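Stringent starvation protein A homolog (Haemophilus influenzae, PDB 3LYK) probably forms an equimolar complex with the RNA polymerase holoenzyme, but not with the core enzyme, as a member of the glutathione S-transferase superfamily. Local coordinates at residues M142-N147 with K180-R185; E131-A136 with V169-T174; L9-D14 with N34-L39. All blocks are in the same frame, centred on the assembly; numbering follows the deposited sequence.

Contact 1: M142-N147 with K180-R185; sequences MPYFMN and KAYMER
In the all-helical C-terminal domain of this GST-superfamily protein, a type II beta turn from Tyr144 to Asn147 packs with the residues before it against helix 176-187. Pro143, Tyr144 and Phe145 meet Tyr182 and Arg185, one helical turn apart on that helix. Arg185 provides the hydrogen bond across the contact. Its NH1 donates to the backbone O of Pro143 at 2.7 Å. The bond is bent, with 134° at the hydrogen. It lies in the carbonyl plane and uses a lone pair of the oxygen, but the oxygen is tilted from the guanidinium plane. The arginine chain runs out from the helix with CG trans to N and turns at chi3 (-68°), which brings the guanidinium back beside Pro143. CB of Pro143 rests on one face of this group, and the Ala181 carbonyl O lies over the other.

The aliphatic part of Arg185 packs on Tyr144. CD of Arg185 sits over one face of the tyrosine ring, 3.9 Å from its centroid, in a CH-pi contact. The ring and guanidinium planes stand 77° apart, so the two groups do not stack.

Tyr182 lies against Pro143, Tyr144 and Phe145. Its edge faces the chain at Pro143 and Tyr144, with Tyr182 CD1 3.6 Å from Pro143 O, in the ring plane. Its hydroxyl is hydrogen-bonded to Asp154 OD1, and the same carboxylate oxygen accepts from Phe145 N. Helix 152-165 thereby holds both partners. Phe145 reaches on to Trp106 of helix 89-115, while its CB lies 3.9 Å from Tyr182 OH.

Contact 2: E131-A136 with V169-T174; sequences ELLGIA and VEFTGT
Phe171 and Leu133 form the centre of this contact, where the loop 169-174 crosses the C-terminal end of helix 118-134 in the GST C-terminal domain. The loop leads from helix 152-165 into helix 176-187. At its start, Val169 does not touch 131-136; its CG1 lies 3.7 Å above one face of the Phe171 ring, toward the rim. The backbone O of Glu170 accepts a hydrogen bond from Lys129 NZ, earlier on helix 118-134.

Phe171 points at the helix. Its CG is trans to the carbonyl carbon (chi1 -67°), and one side of the ring meets two successive leucines. CD1 is 3.9 Å from Leu133 CD2, and CE1 is 4.0 Å from Leu132 CB. Both methyl and methylene approach the ring obliquely. The Leu133 and Phe171 side chains lie alongside and run in opposite senses. Ser176 and Ile179 of helix 176-187 also touch the Phe171 side chain.

Thr172 turns its side chain away and contributes its backbone instead, with O 3.7 Å from Leu133 CD1. Gly173 has phi 86° and psi -159°, a backbone conformation readily open to glycine. The chain bends round the leucine. Thr174 O comes to 3.7 Å from Leu133 CD2, so the two methyls of Leu133 each meet a different loop carbonyl.

No hydrogen bond joins 131-136 to 169-174. Between these residues the contact is apolar and van der Waals, with Leu133 set among Phe171 and the two carbonyls. The polar tie to the helix comes from Lys129, outside the segment.

Contact 3: L9-D14 with N34-L39; sequences LFSNKD and NAEVDL
Leu9 pairs with Asn34 in the parallel strands of the beta-alpha-beta unit of the thioredoxin-like N-terminal domain. Strand 3-11, helix 16-27 and strand 30-36 make up this unit. Leu9 O accepts from Ala35 N in a nearly straight bond of 2.8 Å. The Leu9 side chain lies alongside that of Asn34, on the face covered by helix 16-27.

Phe10 points to the other face, with Ala35. Its CD1 is 4.0 Å from Ala35 CB, and Val37 CG1 meets the ring at its edge, in plane. Leu46 and Leu49 of helix 44-49 touch the Phe10 side chain.

Ser11 bonds through both backbone atoms: its N donates to Ala35 O, and its O accepts from Val37 N. With chi1 59°, OG sits between the backbone N and the carbonyl carbon, and comes within 2.9 Å of Asn34 OD1, a weak and unsettled bond. One water joins Ser11 OG, Asn34 ND2 and Glu36 OE1. It accepts from the amide and donates to the carboxylate.

Asn12 continues the pairing with its side chain after the strand ends. Its ND2 donates to Val37 O at 2.9 Å, in both the amide and the carbonyl plane. Its OD1 accepts from Asp14 N, from above the carbonyl plane, and closes an Asx turn. One amide thus ties two backbones.

Lys13 binds through its backbone. The Glu36 chain bends at chi2 (70°) and carries its carboxylate across to this turn. There Glu36 OE2 takes the Lys13 N-H on its syn lone pair at 2.7 Å.

Overall arrangement
From the N terminus, contact 3 comes first. It closes the loop through helix 16-27 by pairing strand 3-11 with strand 30-36, and it closes before either of the other two opens. Contacts 1 and 2 follow in the all-helical C-terminal domain. Their segments alternate along the chain: 131-136, 142-147, 169-174, 180-185. The two closures therefore cross, and both span helix 152-165. Contact 2 ties the end of helix 118-134 to the loop before helix 176-187; contact 1 ties the loop after helix 118-134 to helix 176-187 itself. Their centres are 13 Å apart and they touch, Phe145 meeting Ile135. Contact 3 lies on the opposite side of the chain's centre from both, its own centre about 28 Å from that of contact 1.

Contact 1: M142-N147 with K180-R185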
loop_
_atom_site.group_PDB
_atom_site.type_symbol
_atom_site.label_atom_id
_atom_site.label_comp_id
_atom_site.label_asym_id
_atom_site.label_seq_id
_atom_site.Cartn_x
_atom_site.Cartn_y
_atom_site.Cartn_z
HETATM N N MSE B 142 18.045 17.027 -8.889
HETATM C CA MSE B 142 16.720 17.581 -8.546
HETATM C C MSE B 142 16.601 18.042 -7.100
HETATM O O MSE B 142 17.152 17.404 -6.229
HETATM C CB MSE B 142 15.631 16.568 -8.894
HETATM C CG MSE B 142 15.520 16.334 -10.393
HETATM SE SE MSE B 142 14.149 15.021 -10.771
HETATM C CE MSE B 142 15.185 13.401 -10.422
ATOM N N PRO B 143 15.877 19.149 -6.850
ATOM C CA PRO B 143 15.828 19.673 -5.475
ATOM C C PRO B 143 14.972 18.866 -4.481
ATOM O O PRO B 143 15.259 18.913 -3.296
ATOM C CB PRO B 143 15.276 21.092 -5.640
ATOM C CG PRO B 143 14.530 21.085 -6.949
ATOM C CD PRO B 143 15.208 20.044 -7.819
ATOM N N TYR B 144 13.941 18.149 -4.939
ATOM C CA TYR B 144 13.170 17.282 -4.034
ATOM C C TYR B 144 13.519 15.847 -4.298
ATOM O O TYR B 144 14.326 15.587 -5.172
ATOM C CB TYR B 144 11.676 17.578 -4.103
ATOM C CG TYR B 144 11.410 18.967 -3.609
ATOM C CD1 TYR B 144 11.232 19.217 -2.236
ATOM C CD2 TYR B 144 11.389 20.042 -4.492
ATOM C CE1 TYR B 144 11.018 20.504 -1.781
ATOM C CE2 TYR B 144 11.166 21.330 -4.048
ATOM C CZ TYR B 144 11.000 21.555 -2.697
ATOM O OH TYR B 144 10.765 22.825 -2.253
ATOM N N PHE B 145 13.004 14.912 -3.511
ATOM C CA PHE B 145 13.569 13.581 -3.542
ATOM C C PHE B 145 13.151 12.841 -4.829
ATOM O O PHE B 145 12.043 12.312 -4.908
ATOM C CB PHE B 145 13.189 12.810 -2.289
ATOM C CG PHE B 145 14.030 11.633 -2.051
ATOM C CD1 PHE B 145 15.140 11.714 -1.226
ATOM C CD2 PHE B 145 13.731 10.408 -2.652
ATOM C CE1 PHE B 145 15.943 10.588 -0.983
ATOM C CE2 PHE B 145 14.517 9.273 -2.405
ATOM C CZ PHE B 145 15.639 9.376 -1.589
HETATM N N MSE B 146 14.051 12.835 -5.816
HETATM C CA MSE B 146 13.823 12.218 -7.139
HETATM C C MSE B 146 12.683 12.939 -7.831
HETATM O O MSE B 146 11.986 12.338 -8.619
HETATM C CB MSE B 146 13.450 10.726 -7.028
HETATM C CG MSE B 146 14.553 9.795 -6.571
HETATM SE SE MSE B 146 16.026 9.877 -7.884
HETATM C CE MSE B 146 15.371 8.589 -9.242
ATOM N N ASN B 147 12.455 14.207 -7.498
ATOM C CA ASN B 147 11.408 14.980 -8.144
ATOM C C ASN B 147 11.784 16.441 -8.200
ATOM O O ASN B 147 12.568 16.925 -7.366
ATOM C CB ASN B 147 10.031 14.794 -7.457
ATOM C CG ASN B 147 9.313 13.494 -7.908
ATOM O OD1 ASN B 147 8.936 13.372 -9.070
ATOM N ND2 ASN B 147 9.174 12.518 -7.007
ATOM N N LYS B 180 21.930 18.430 3.739
ATOM C CA LYS B 180 21.615 19.636 4.522
ATOM C C LYS B 180 20.781 20.598 3.730
ATOM O O LYS B 180 19.859 21.203 4.267
ATOM C CB LYS B 180 22.905 20.348 4.964
ATOM C CG LYS B 180 23.656 19.629 6.061
ATOM C CD LYS B 180 25.099 20.166 6.127
ATOM C CE LYS B 180 25.800 19.767 7.416
ATOM N NZ LYS B 180 27.237 20.187 7.339
ATOM N N ALA B 181 21.112 20.763 2.452
ATOM C CA ALA B 181 20.306 21.624 1.583
ATOM C C ALA B 181 18.843 21.088 1.479
ATOM O O ALA B 181 17.881 21.858 1.581
ATOM C CB ALA B 181 20.980 21.804 0.175
ATOM N N TYR B 182 18.676 19.781 1.301
ATOM C CA TYR B 182 17.319 19.193 1.215
ATOM C C TYR B 182 16.536 19.421 2.517
ATOM O O TYR B 182 15.369 19.806 2.502
ATOM C CB TYR B 182 17.424 17.678 0.906
ATOM C CG TYR B 182 16.097 16.967 0.871
ATOM C CD1 TYR B 182 15.218 17.153 -0.213
ATOM C CD2 TYR B 182 15.701 16.134 1.938
ATOM C CE1 TYR B 182 13.975 16.486 -0.248
ATOM C CE2 TYR B 182 14.473 15.457 1.916
ATOM C CZ TYR B 182 13.614 15.637 0.821
ATOM O OH TYR B 182 12.408 14.994 0.823
HETATM N N MSE B 183 17.198 19.188 3.644
HETATM C CA MSE B 183 16.587 19.418 4.935
HETATM C C MSE B 183 16.043 20.801 5.100
HETATM O O MSE B 183 14.905 20.950 5.546
HETATM C CB MSE B 183 17.544 19.058 6.071
HETATM C CG MSE B 183 17.576 17.549 6.282
HETATM SE SE MSE B 183 18.958 16.959 7.551
HETATM C CE MSE B 183 18.048 17.150 9.202
ATOM N N GLU B 184 16.831 21.822 4.736
ATOM C CA GLU B 184 16.334 23.184 4.828
ATOM C C GLU B 184 15.114 23.363 3.911
ATOM O O GLU B 184 14.133 24.006 4.260
ATOM C CB GLU B 184 17.444 24.188 4.473
ATOM C CG GLU B 184 17.038 25.666 4.650
ATOM C CD GLU B 184 16.280 26.279 3.443
ATOM O OE1 GLU B 184 16.389 25.768 2.291
ATOM O OE2 GLU B 184 15.570 27.293 3.662
ATOM N N ARG B 185 15.189 22.786 2.721
ATOM C CA ARG B 185 14.127 22.959 1.720
ATOM C C ARG B 185 12.808 22.394 2.243
ATOM O O ARG B 185 11.751 23.013 2.104
ATOM C CB ARG B 185 14.558 22.219 0.465
ATOM C CG ARG B 185 13.804 22.526 -0.765
ATOM C CD ARG B 185 14.576 21.813 -1.920
ATOM N NE ARG B 185 15.868 22.439 -2.139
ATOM C CZ ARG B 185 17.034 21.809 -2.246
ATOM N NH1 ARG B 185 17.139 20.486 -2.222
ATOM N NH2 ARG B 185 18.116 22.537 -2.416
#

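Contact 2: E131-A136 with V169-T174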
loop_
_atom_site.group_PDB
_atom_site.type_symbol
_atom_site.label_atom_id
_atom_site.label_comp_id
_atom_site.label_asym_id
_atom_site.label_seq_id
_atom_site.Cartn_x
_atom_site.Cartn_y
_atom_site.Cartn_z
ATOM N N GLU B 131 23.697 5.039 4.501
ATOM C CA GLU B 131 22.736 4.947 3.398
ATOM C C GLU B 131 22.263 6.288 2.851
ATOM O O GLU B 131 22.223 6.487 1.636
ATOM C CB GLU B 131 21.554 4.077 3.792
ATOM C CG GLU B 131 21.719 2.647 3.309
ATOM C CD GLU B 131 21.075 1.625 4.223
ATOM O OE1 GLU B 131 20.288 2.005 5.136
ATOM O OE2 GLU B 131 21.365 0.426 4.025
ATOM N N LEU B 132 21.908 7.211 3.740
ATOM C CA LEU B 132 21.505 8.534 3.298
ATOM C C LEU B 132 22.650 9.303 2.610
ATOM O O LEU B 132 22.448 9.927 1.561
ATOM C CB LEU B 132 20.870 9.322 4.448
ATOM C CG LEU B 132 19.424 8.859 4.717
ATOM C CD1 LEU B 132 19.036 9.080 6.142
ATOM C CD2 LEU B 132 18.431 9.533 3.767
ATOM N N LEU B 133 23.851 9.227 3.173
ATOM C CA LEU B 133 25.021 9.791 2.495
ATOM C C LEU B 133 25.210 9.158 1.102
ATOM O O LEU B 133 25.408 9.868 0.116
ATOM C CB LEU B 133 26.293 9.711 3.370
ATOM C CG LEU B 133 26.369 10.778 4.487
ATOM C CD1 LEU B 133 27.632 10.600 5.342
ATOM C CD2 LEU B 133 26.282 12.238 3.960
ATOM N N GLY B 134 25.069 7.837 1.026
ATOM C CA GLY B 134 25.140 7.101 -0.238
ATOM C C GLY B 134 24.230 7.605 -1.347
ATOM O O GLY B 134 24.614 7.587 -2.515
ATOM N N ILE B 135 23.031 8.071 -1.003
ATOM C CA ILE B 135 22.110 8.589 -2.039
ATOM C C ILE B 135 22.211 10.095 -2.306
ATOM O O ILE B 135 21.457 10.648 -3.102
ATOM C CB ILE B 135 20.632 8.095 -1.867
ATOM C CG1 ILE B 135 20.052 8.458 -0.494
ATOM C CG2 ILE B 135 20.560 6.593 -2.093
ATOM C CD1 ILE B 135 19.563 9.876 -0.388
ATOM N N ALA B 136 23.185 10.741 -1.674
ATOM C CA ALA B 136 23.457 12.155 -1.921
ATOM C C ALA B 136 23.482 12.594 -3.405
ATOM O O ALA B 136 22.970 13.657 -3.731
ATOM C CB ALA B 136 24.755 12.561 -1.233
ATOM N N VAL B 169 21.958 12.569 14.938
ATOM C CA VAL B 169 22.640 12.475 13.645
ATOM C C VAL B 169 23.017 13.861 13.111
ATOM O O VAL B 169 22.203 14.776 13.108
ATOM C CB VAL B 169 21.742 11.729 12.619
ATOM C CG1 VAL B 169 22.396 11.671 11.223
ATOM C CG2 VAL B 169 21.488 10.360 13.121
ATOM N N GLU B 170 24.257 14.001 12.662
ATOM C CA GLU B 170 24.772 15.246 12.069
ATOM C C GLU B 170 25.539 14.832 10.821
ATOM O O GLU B 170 26.408 13.986 10.897
ATOM C CB GLU B 170 25.692 15.982 13.069
ATOM C CG GLU B 170 24.941 16.536 14.327
ATOM C CD GLU B 170 25.842 17.294 15.348
ATOM O OE1 GLU B 170 27.070 17.403 15.129
ATOM O OE2 GLU B 170 25.316 17.781 16.383
ATOM N N PHE B 171 25.206 15.395 9.667
ATOM C CA PHE B 171 25.799 14.922 8.414
ATOM C C PHE B 171 27.079 15.698 8.094
ATOM O O PHE B 171 27.067 16.922 7.989
ATOM C CB PHE B 171 24.790 14.973 7.245
ATOM C CG PHE B 171 23.634 13.993 7.377
ATOM C CD1 PHE B 171 23.744 12.684 6.897
ATOM C CD2 PHE B 171 22.443 14.376 7.987
ATOM C CE1 PHE B 171 22.672 11.768 7.022
ATOM C CE2 PHE B 171 21.365 13.477 8.124
ATOM C CZ PHE B 171 21.477 12.170 7.633
ATOM N N THR B 172 28.187 14.971 7.973
ATOM C CA THR B 172 29.477 15.555 7.576
ATOM C C THR B 172 30.142 14.641 6.539
ATOM O O THR B 172 29.806 13.442 6.433
ATOM C CB THR B 172 30.436 15.780 8.801
ATOM O OG1 THR B 172 30.685 14.528 9.453
ATOM C CG2 THR B 172 29.842 16.780 9.824
ATOM N N GLY B 173 31.065 15.203 5.763
ATOM C CA GLY B 173 31.746 14.430 4.719
ATOM C C GLY B 173 30.984 14.408 3.402
ATOM O O GLY B 173 30.122 15.266 3.159
ATOM N N THR B 174 31.287 13.408 2.568
ATOM C CA THR B 174 30.847 13.394 1.165
ATOM C C THR B 174 29.361 13.071 1.000
ATOM O O THR B 174 28.875 11.993 1.389
ATOM C CB THR B 174 31.722 12.460 0.269
ATOM O OG1 THR B 174 33.100 12.791 0.459
ATOM C CG2 THR B 174 31.370 12.632 -1.234
#

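Contact 3: L9-D14 with N34-L39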
loop_
_atom_site.group_PDB
_atom_site.type_symbol
_atom_site.label_atom_id
_atom_site.label_comp_id
_atom_site.label_asym_id
_atom_site.label_seq_id
_atom_site.Cartn_x
_atom_site.Cartn_y
_atom_site.Cartn_z
ATOM N N LEU B 9 -8.527 13.809 13.071
ATOM C CA LEU B 9 -7.414 12.931 12.967
ATOM C C LEU B 9 -7.032 12.379 14.340
ATOM O O LEU B 9 -6.620 13.141 15.234
ATOM C CB LEU B 9 -6.210 13.649 12.353
ATOM C CG LEU B 9 -4.962 12.786 12.222
ATOM C CD1 LEU B 9 -5.209 11.826 11.068
ATOM C CD2 LEU B 9 -3.702 13.633 11.969
ATOM N N PHE B 10 -7.159 11.066 14.511
ATOM C CA PHE B 10 -6.605 10.381 15.679
ATOM C C PHE B 10 -5.171 10.115 15.388
ATOM O O PHE B 10 -4.831 9.472 14.371
ATOM C CB PHE B 10 -7.329 9.052 16.006
ATOM C CG PHE B 10 -8.733 9.240 16.454
ATOM C CD1 PHE B 10 -9.043 9.290 17.810
ATOM C CD2 PHE B 10 -9.758 9.366 15.518
ATOM C CE1 PHE B 10 -10.366 9.493 18.232
ATOM C CE2 PHE B 10 -11.088 9.566 15.920
ATOM C CZ PHE B 10 -11.395 9.626 17.285
ATOM N N SER B 11 -4.296 10.607 16.257
ATOM C CA SER B 11 -2.887 10.463 15.985
ATOM C C SER B 11 -2.077 10.488 17.244
ATOM O O SER B 11 -2.546 10.958 18.293
ATOM C CB SER B 11 -2.366 11.603 15.068
ATOM O OG SER B 11 -2.589 12.833 15.665
ATOM N N ASN B 12 -0.826 10.067 17.096
ATOM C CA ASN B 12 0.146 10.223 18.164
ATOM C C ASN B 12 1.288 11.102 17.687
ATOM O O ASN B 12 1.792 10.921 16.566
ATOM C CB ASN B 12 0.658 8.846 18.632
ATOM C CG ASN B 12 1.759 8.968 19.658
ATOM O OD1 ASN B 12 2.915 9.109 19.298
ATOM N ND2 ASN B 12 1.390 8.969 20.948
ATOM N N LYS B 13 1.692 12.058 18.524
ATOM C CA LYS B 13 2.696 13.057 18.143
ATOM C C LYS B 13 4.104 12.538 17.878
ATOM O O LYS B 13 4.896 13.243 17.293
ATOM C CB LYS B 13 2.772 14.183 19.218
ATOM C CG LYS B 13 3.250 13.705 20.595
ATOM C CD LYS B 13 3.482 14.973 21.456
ATOM C CE LYS B 13 3.043 14.773 22.884
ATOM N NZ LYS B 13 3.918 13.786 23.588
ATOM N N ASP B 14 4.438 11.320 18.297
ATOM C CA ASP B 14 5.750 10.781 17.981
ATOM C C ASP B 14 5.738 9.746 16.866
ATOM O O ASP B 14 6.801 9.205 16.528
ATOM C CB ASP B 14 6.365 10.128 19.231
ATOM C CG ASP B 14 6.594 11.145 20.374
ATOM O OD1 ASP B 14 7.101 12.263 20.115
ATOM O OD2 ASP B 14 6.240 10.826 21.518
ATOM N N ASN B 34 -7.237 17.664 15.813
ATOM C CA ASN B 34 -6.271 16.661 16.257
ATOM C C ASN B 34 -6.729 15.970 17.555
ATOM O O ASN B 34 -6.941 16.644 18.566
ATOM C CB ASN B 34 -4.883 17.282 16.457
ATOM C CG ASN B 34 -3.777 16.232 16.438
ATOM O OD1 ASN B 34 -3.543 15.592 15.419
ATOM N ND2 ASN B 34 -3.129 16.012 17.578
ATOM N N ALA B 35 -6.905 14.647 17.550
ATOM C CA ALA B 35 -7.228 13.967 18.810
ATOM C C ALA B 35 -6.037 13.111 19.149
ATOM O O ALA B 35 -5.796 12.068 18.510
ATOM C CB ALA B 35 -8.513 13.141 18.708
ATOM N N GLU B 36 -5.277 13.574 20.141
ATOM C CA GLU B 36 -4.042 12.925 20.527
ATOM C C GLU B 36 -4.373 11.587 21.176
ATOM O O GLU B 36 -5.333 11.481 21.910
ATOM C CB GLU B 36 -3.216 13.801 21.502
ATOM C CG GLU B 36 -1.873 13.182 21.827
ATOM C CD GLU B 36 -0.898 13.206 20.637
ATOM O OE1 GLU B 36 -1.131 13.970 19.669
ATOM O OE2 GLU B 36 0.117 12.475 20.675
ATOM N N VAL B 37 -3.597 10.558 20.890
ATOM C CA VAL B 37 -3.870 9.268 21.501
ATOM C C VAL B 37 -2.576 8.690 22.035
ATOM O O VAL B 37 -1.514 8.769 21.410
ATOM C CB VAL B 37 -4.566 8.212 20.559
ATOM C CG1 VAL B 37 -5.510 8.833 19.527
ATOM C CG2 VAL B 37 -3.590 7.291 19.926
ATOM N N ASP B 38 -2.705 8.088 23.203
ATOM C CA ASP B 38 -1.643 7.341 23.856
ATOM C C ASP B 38 -1.766 5.906 23.379
ATOM O O ASP B 38 -2.824 5.294 23.503
ATOM C CB ASP B 38 -1.902 7.442 25.360
ATOM C CG ASP B 38 -0.826 6.785 26.205
ATOM O OD1 ASP B 38 -0.235 7.493 27.044
ATOM O OD2 ASP B 38 -0.589 5.580 26.060
ATOM N N LEU B 39 -0.693 5.369 22.827
ATOM C CA LEU B 39 -0.702 4.004 22.275
ATOM C C LEU B 39 -1.025 2.880 23.265
ATOM O O LEU B 39 -1.543 1.854 22.857
ATOM C CB LEU B 39 0.583 3.715 21.466
ATOM C CG LEU B 39 0.744 4.788 20.354
ATOM C CD1 LEU B 39 2.165 4.871 19.786
ATOM C CD2 LEU B 39 -0.250 4.586 19.233
HETATM O O HOH W 1 -0.614 14.082 17.120
#